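Local coordinates for protein acyl-coenzyme A oxidase 1 (Yarrowia lipolytica, PDB 5Y9D) that oxidises acyl-CoAs with FAD and molecular oxygen, giving trans-2-enoyl-CoA and hydrogen peroxide in peroxisomal fatty acid beta-oxidation, at residues E57-I68 with K108-H117. Sequence-based numbering, arbitrary orientation.
Sequences ETQIVEKIMSSI and KLSLWRAQLH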
loop_
_atom_site.group_PDB
_atom_site.type_symbol
_atom_site.label_atom_id
_atom_site.label_comp_id
_atom_site.label_asym_id
_atom_site.label_seq_id
_atom_site.Cartn_x
_atom_site.Cartn_y
_atom_site.Cartn_z
ATOM N N GLU A 57 -12.781 -6.563 -31.205
ATOM C CA GLU A 57 -12.696 -6.759 -29.765
ATOM C C GLU A 57 -13.016 -5.458 -29.033
ATOM O O GLU A 57 -13.730 -5.443 -28.039
ATOM C CB GLU A 57 -11.320 -7.269 -29.364
ATOM C CG GLU A 57 -10.782 -8.425 -30.203
ATOM C CD GLU A 57 -11.697 -9.642 -30.254
ATOM O OE1 GLU A 57 -12.574 -9.797 -29.371
ATOM O OE2 GLU A 57 -11.523 -10.464 -31.183
ATOM N N THR A 58 -12.498 -4.361 -29.543
ATOM C CA THR A 58 -12.846 -3.062 -29.021
ATOM C C THR A 58 -14.344 -2.794 -29.059
ATOM O O THR A 58 -14.892 -2.222 -28.105
ATOM C CB THR A 58 -12.113 -1.985 -29.790
ATOM O OG1 THR A 58 -10.716 -2.218 -29.609
ATOM C CG2 THR A 58 -12.476 -0.608 -29.270
ATOM N N GLN A 59 -15.008 -3.208 -30.136
ATOM C CA GLN A 59 -16.448 -3.003 -30.222
ATOM C C GLN A 59 -17.174 -3.782 -29.145
ATOM O O GLN A 59 -18.119 -3.274 -28.545
ATOM C CB GLN A 59 -16.987 -3.356 -31.597
ATOM C CG GLN A 59 -16.945 -2.191 -32.578
ATOM C CD GLN A 59 -17.502 -2.581 -33.944
ATOM O OE1 GLN A 59 -18.668 -3.015 -34.056
ATOM N NE2 GLN A 59 -16.668 -2.448 -34.987
ATOM N N ILE A 60 -16.712 -5.004 -28.896
ATOM C CA ILE A 60 -17.304 -5.869 -27.897
ATOM C C ILE A 60 -17.032 -5.278 -26.520
ATOM O O ILE A 60 -17.908 -5.235 -25.655
ATOM C CB ILE A 60 -16.750 -7.294 -28.031
ATOM C CG1 ILE A 60 -17.367 -7.956 -29.257
ATOM C CG2 ILE A 60 -17.060 -8.141 -26.802
ATOM C CD1 ILE A 60 -16.697 -9.263 -29.654
ATOM N N VAL A 61 -15.818 -4.805 -26.319
ATOM C CA VAL A 61 -15.459 -4.149 -25.053
ATOM C C VAL A 61 -16.290 -2.894 -24.802
ATOM O O VAL A 61 -16.711 -2.657 -23.662
ATOM C CB VAL A 61 -13.951 -3.849 -24.997
ATOM C CG1 VAL A 61 -13.613 -2.789 -23.950
ATOM C CG2 VAL A 61 -13.212 -5.156 -24.746
ATOM N N GLU A 62 -16.550 -2.124 -25.858
ATOM C CA GLU A 62 -17.406 -0.931 -25.745
ATOM C C GLU A 62 -18.866 -1.285 -25.406
ATOM O O GLU A 62 -19.436 -0.660 -24.526
ATOM C CB GLU A 62 -17.290 -0.038 -26.995
ATOM C CG GLU A 62 -16.025 0.829 -26.904
ATOM C CD GLU A 62 -15.674 1.621 -28.163
ATOM O OE1 GLU A 62 -16.106 1.246 -29.286
ATOM O OE2 GLU A 62 -14.923 2.619 -28.020
ATOM N N LYS A 63 -19.436 -2.292 -26.071
ATOM C CA LYS A 63 -20.748 -2.825 -25.703
ATOM C C LYS A 63 -20.844 -3.227 -24.232
ATOM O O LYS A 63 -21.865 -2.981 -23.601
ATOM C CB LYS A 63 -21.147 -4.033 -26.555
ATOM C CG LYS A 63 -22.185 -3.748 -27.642
ATOM C CD LYS A 63 -22.617 -5.014 -28.394
ATOM C CE LYS A 63 -21.616 -5.444 -29.464
ATOM N NZ LYS A 63 -22.174 -6.413 -30.459
ATOM N N ILE A 64 -19.813 -3.845 -23.672
ATOM C CA ILE A 64 -19.909 -4.244 -22.282
ATOM C C ILE A 64 -19.990 -2.984 -21.430
ATOM O O ILE A 64 -20.788 -2.900 -20.486
ATOM C CB ILE A 64 -18.712 -5.088 -21.773
ATOM C CG1 ILE A 64 -18.439 -6.327 -22.616
ATOM C CG2 ILE A 64 -18.952 -5.497 -20.335
ATOM C CD1 ILE A 64 -19.672 -7.051 -23.011
ATOM N N MET A 65 -19.137 -2.016 -21.760
ATOM C CA MET A 65 -18.946 -0.840 -20.920
ATOM C C MET A 65 -20.115 0.092 -20.924
ATOM O O MET A 65 -20.390 0.671 -19.882
ATOM C CB MET A 65 -17.673 -0.103 -21.296
ATOM C CG MET A 65 -16.468 -0.934 -20.912
ATOM S SD MET A 65 -14.935 -0.391 -21.651
ATOM C CE MET A 65 -14.425 0.712 -20.346
ATOM N N SER A 66 -20.822 0.237 -22.051
ATOM C CA SER A 66 -22.049 1.049 -22.024
ATOM C C SER A 66 -23.157 0.375 -21.229
ATOM O O SER A 66 -23.995 1.051 -20.645
ATOM C CB SER A 66 -22.600 1.359 -23.405
ATOM O OG SER A 66 -21.700 0.966 -24.387
ATOM N N SER A 67 -23.214 -0.948 -21.234
ATOM C CA SER A 67 -24.199 -1.594 -20.383
ATOM C C SER A 67 -23.891 -1.279 -18.963
ATOM O O SER A 67 -24.777 -0.858 -18.235
ATOM C CB SER A 67 -24.246 -3.090 -20.570
ATOM O OG SER A 67 -24.674 -3.334 -21.885
ATOM N N ILE A 68 -22.640 -1.439 -18.561
ATOM C CA ILE A 68 -22.278 -1.144 -17.172
ATOM C C ILE A 68 -22.495 0.320 -16.797
ATOM O O ILE A 68 -23.024 0.583 -15.743
ATOM C CB ILE A 68 -20.868 -1.626 -16.821
ATOM C CG1 ILE A 68 -20.750 -3.142 -17.017
ATOM C CG2 ILE A 68 -20.555 -1.347 -15.357
ATOM C CD1 ILE A 68 -19.342 -3.598 -17.320
ATOM N N LYS A 108 -15.461 -15.675 -22.932
ATOM C CA LYS A 108 -14.759 -14.411 -23.180
ATOM C C LYS A 108 -15.565 -13.219 -22.645
ATOM O O LYS A 108 -15.028 -12.394 -21.900
ATOM C CB LYS A 108 -14.465 -14.260 -24.677
ATOM C CG LYS A 108 -13.395 -13.233 -25.039
ATOM C CD LYS A 108 -12.322 -13.802 -25.982
ATOM C CE LYS A 108 -12.867 -14.159 -27.366
ATOM N NZ LYS A 108 -13.336 -12.963 -28.134
ATOM N N LEU A 109 -16.853 -13.152 -22.991
ATOM C CA LEU A 109 -17.737 -12.101 -22.452
ATOM C C LEU A 109 -17.812 -12.110 -20.929
ATOM O O LEU A 109 -17.804 -11.054 -20.303
ATOM C CB LEU A 109 -19.152 -12.176 -23.046
ATOM C CG LEU A 109 -19.252 -11.910 -24.556
ATOM C CD1 LEU A 109 -20.608 -11.367 -24.955
ATOM C CD2 LEU A 109 -18.181 -10.943 -25.031
ATOM N N SER A 110 -17.855 -13.291 -20.335
ATOM C CA SER A 110 -18.005 -13.410 -18.895
ATOM C C SER A 110 -16.756 -12.850 -18.265
ATOM O O SER A 110 -16.840 -11.958 -17.423
ATOM C CB SER A 110 -18.304 -14.872 -18.499
ATOM O OG SER A 110 -17.774 -15.264 -17.241
ATOM N N LEU A 111 -15.589 -13.324 -18.701
ATOM C CA LEU A 111 -14.314 -12.780 -18.222
ATOM C C LEU A 111 -14.343 -11.254 -18.302
ATOM O O LEU A 111 -14.120 -10.563 -17.293
ATOM C CB LEU A 111 -13.140 -13.318 -19.041
ATOM C CG LEU A 111 -12.729 -14.777 -18.751
ATOM C CD1 LEU A 111 -11.842 -15.366 -19.849
ATOM C CD2 LEU A 111 -12.043 -14.910 -17.386
ATOM N N TRP A 112 -14.645 -10.738 -19.501
ATOM C CA TRP A 112 -14.528 -9.313 -19.776
ATOM C C TRP A 112 -15.537 -8.500 -19.018
ATOM O O TRP A 112 -15.241 -7.447 -18.519
ATOM C CB TRP A 112 -14.600 -9.031 -21.274
ATOM C CG TRP A 112 -13.341 -9.455 -22.040
ATOM C CD1 TRP A 112 -12.148 -9.934 -21.510
ATOM C CD2 TRP A 112 -13.139 -9.379 -23.445
ATOM N NE1 TRP A 112 -11.245 -10.171 -22.513
ATOM C CE2 TRP A 112 -11.826 -9.848 -23.710
ATOM C CE3 TRP A 112 -13.949 -9.009 -24.513
ATOM C CZ2 TRP A 112 -11.311 -9.936 -25.007
ATOM C CZ3 TRP A 112 -13.430 -9.095 -25.810
ATOM C CH2 TRP A 112 -12.126 -9.541 -26.040
ATOM N N ARG A 113 -16.740 -8.991 -18.882
ATOM C CA ARG A 113 -17.731 -8.221 -18.130
ATOM C C ARG A 113 -17.341 -8.093 -16.668
ATOM O O ARG A 113 -17.530 -7.052 -16.044
ATOM C CB ARG A 113 -19.072 -8.884 -18.266
ATOM C CG ARG A 113 -20.219 -8.053 -17.802
ATOM C CD ARG A 113 -21.467 -8.896 -17.886
ATOM N NE ARG A 113 -21.685 -9.376 -19.247
ATOM C CZ ARG A 113 -22.047 -8.594 -20.256
ATOM N NH1 ARG A 113 -22.219 -7.304 -20.072
ATOM N NH2 ARG A 113 -22.241 -9.096 -21.461
ATOM N N ALA A 114 -16.773 -9.148 -16.133
ATOM C CA ALA A 114 -16.261 -9.134 -14.756
ATOM C C ALA A 114 -15.007 -8.226 -14.598
ATOM O O ALA A 114 -14.949 -7.373 -13.710
ATOM C CB ALA A 114 -15.992 -10.568 -14.292
ATOM N N GLN A 115 -14.043 -8.363 -15.488
ATOM C CA GLN A 115 -12.842 -7.525 -15.453
ATOM C C GLN A 115 -13.150 -6.034 -15.577
ATOM O O GLN A 115 -12.701 -5.232 -14.752
ATOM C CB GLN A 115 -11.861 -7.962 -16.547
ATOM C CG GLN A 115 -11.250 -9.316 -16.279
ATOM C CD GLN A 115 -10.676 -9.998 -17.507
ATOM O OE1 GLN A 115 -10.507 -9.400 -18.591
ATOM N NE2 GLN A 115 -10.330 -11.258 -17.329
ATOM N N LEU A 116 -13.951 -5.669 -16.576
ATOM C CA LEU A 116 -14.291 -4.265 -16.809
ATOM C C LEU A 116 -15.072 -3.641 -15.647
ATOM O O LEU A 116 -14.854 -2.479 -15.271
ATOM C CB LEU A 116 -15.083 -4.116 -18.086
ATOM C CG LEU A 116 -14.390 -4.612 -19.352
ATOM C CD1 LEU A 116 -15.415 -4.917 -20.440
ATOM C CD2 LEU A 116 -13.379 -3.599 -19.845
ATOM N N HIS A 117 -15.986 -4.408 -15.064
ATOM C CA HIS A 117 -16.788 -3.905 -13.953
ATOM C C HIS A 117 -15.966 -3.789 -12.672
ATOM O O HIS A 117 -16.230 -2.923 -11.839
ATOM C CB HIS A 117 -17.980 -4.813 -13.767
ATOM C CG HIS A 117 -18.936 -4.353 -12.726
ATOM N ND1 HIS A 117 -19.144 -3.022 -12.441
ATOM C CD2 HIS A 117 -19.740 -5.046 -11.897
ATOM C CE1 HIS A 117 -20.039 -2.913 -11.480
ATOM N NE2 HIS A 117 -20.412 -4.127 -11.128
#
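A knob-into-hole contact joins helices 55-70 and 107-118 of the acyl-CoA oxidase N-terminal region, with Leu-116 as the knob and Val-61, Ile-64, Met-65 and Ile-68 as its socket. The segment axes approach to 9.9 Å and cross at -53°. Leu-116 uses both branches: CD1 lies 3.6 Å from Ile-64 CB, whereas CD2 faces Met-65 SD at 4.0 Å and, more distantly, Val-61 CG1. Toward the start of both segments the indole of Trp-112 takes over. Val-61 CG2 approaches this ring obliquely, off its plane and near the rim, and CG of Lys-108, one turn back on its own helix, lies on the other side of that plane. Ile-60 CG2 comes in at the ring edge, 3.9 Å from CZ3; the same methyl meets Leu-109 CD2. Also at that edge is Glu-57 OE1, 3.4 Å from Trp-112 CH2, with the carboxylate plane turned 78° from the ring. A salt bridge as long as 3.5 Å between Glu-57 OE1 and Lys-108 NZ closes this end, though the lysine is poorly ordered. An alanine in place of Trp-112 would probably open a gap between Val-61 and the Lys-108 chain and leave the Ile-60 methyl without its aromatic neighbour. Arg-113 crosses the Ile-64 side chain at about a right angle; a chi1 of -167° and a bend at chi3 bring its NH2 to 3.6 Å from Ile-64 CD1. That methyl packs on the guanidinium, while Arg-113 NE forms a salt bridge with Asp-105 and the group makes a cation-pi contact with Tyr-101. Farther along, Ile-68 CG2 reaches His-117 ND1 at 3.6 Å. No hydrogen bond spans the segments, and mainly apolar contacts pack these two helices in the helical N-terminal part of the acyl-CoA oxidase fold.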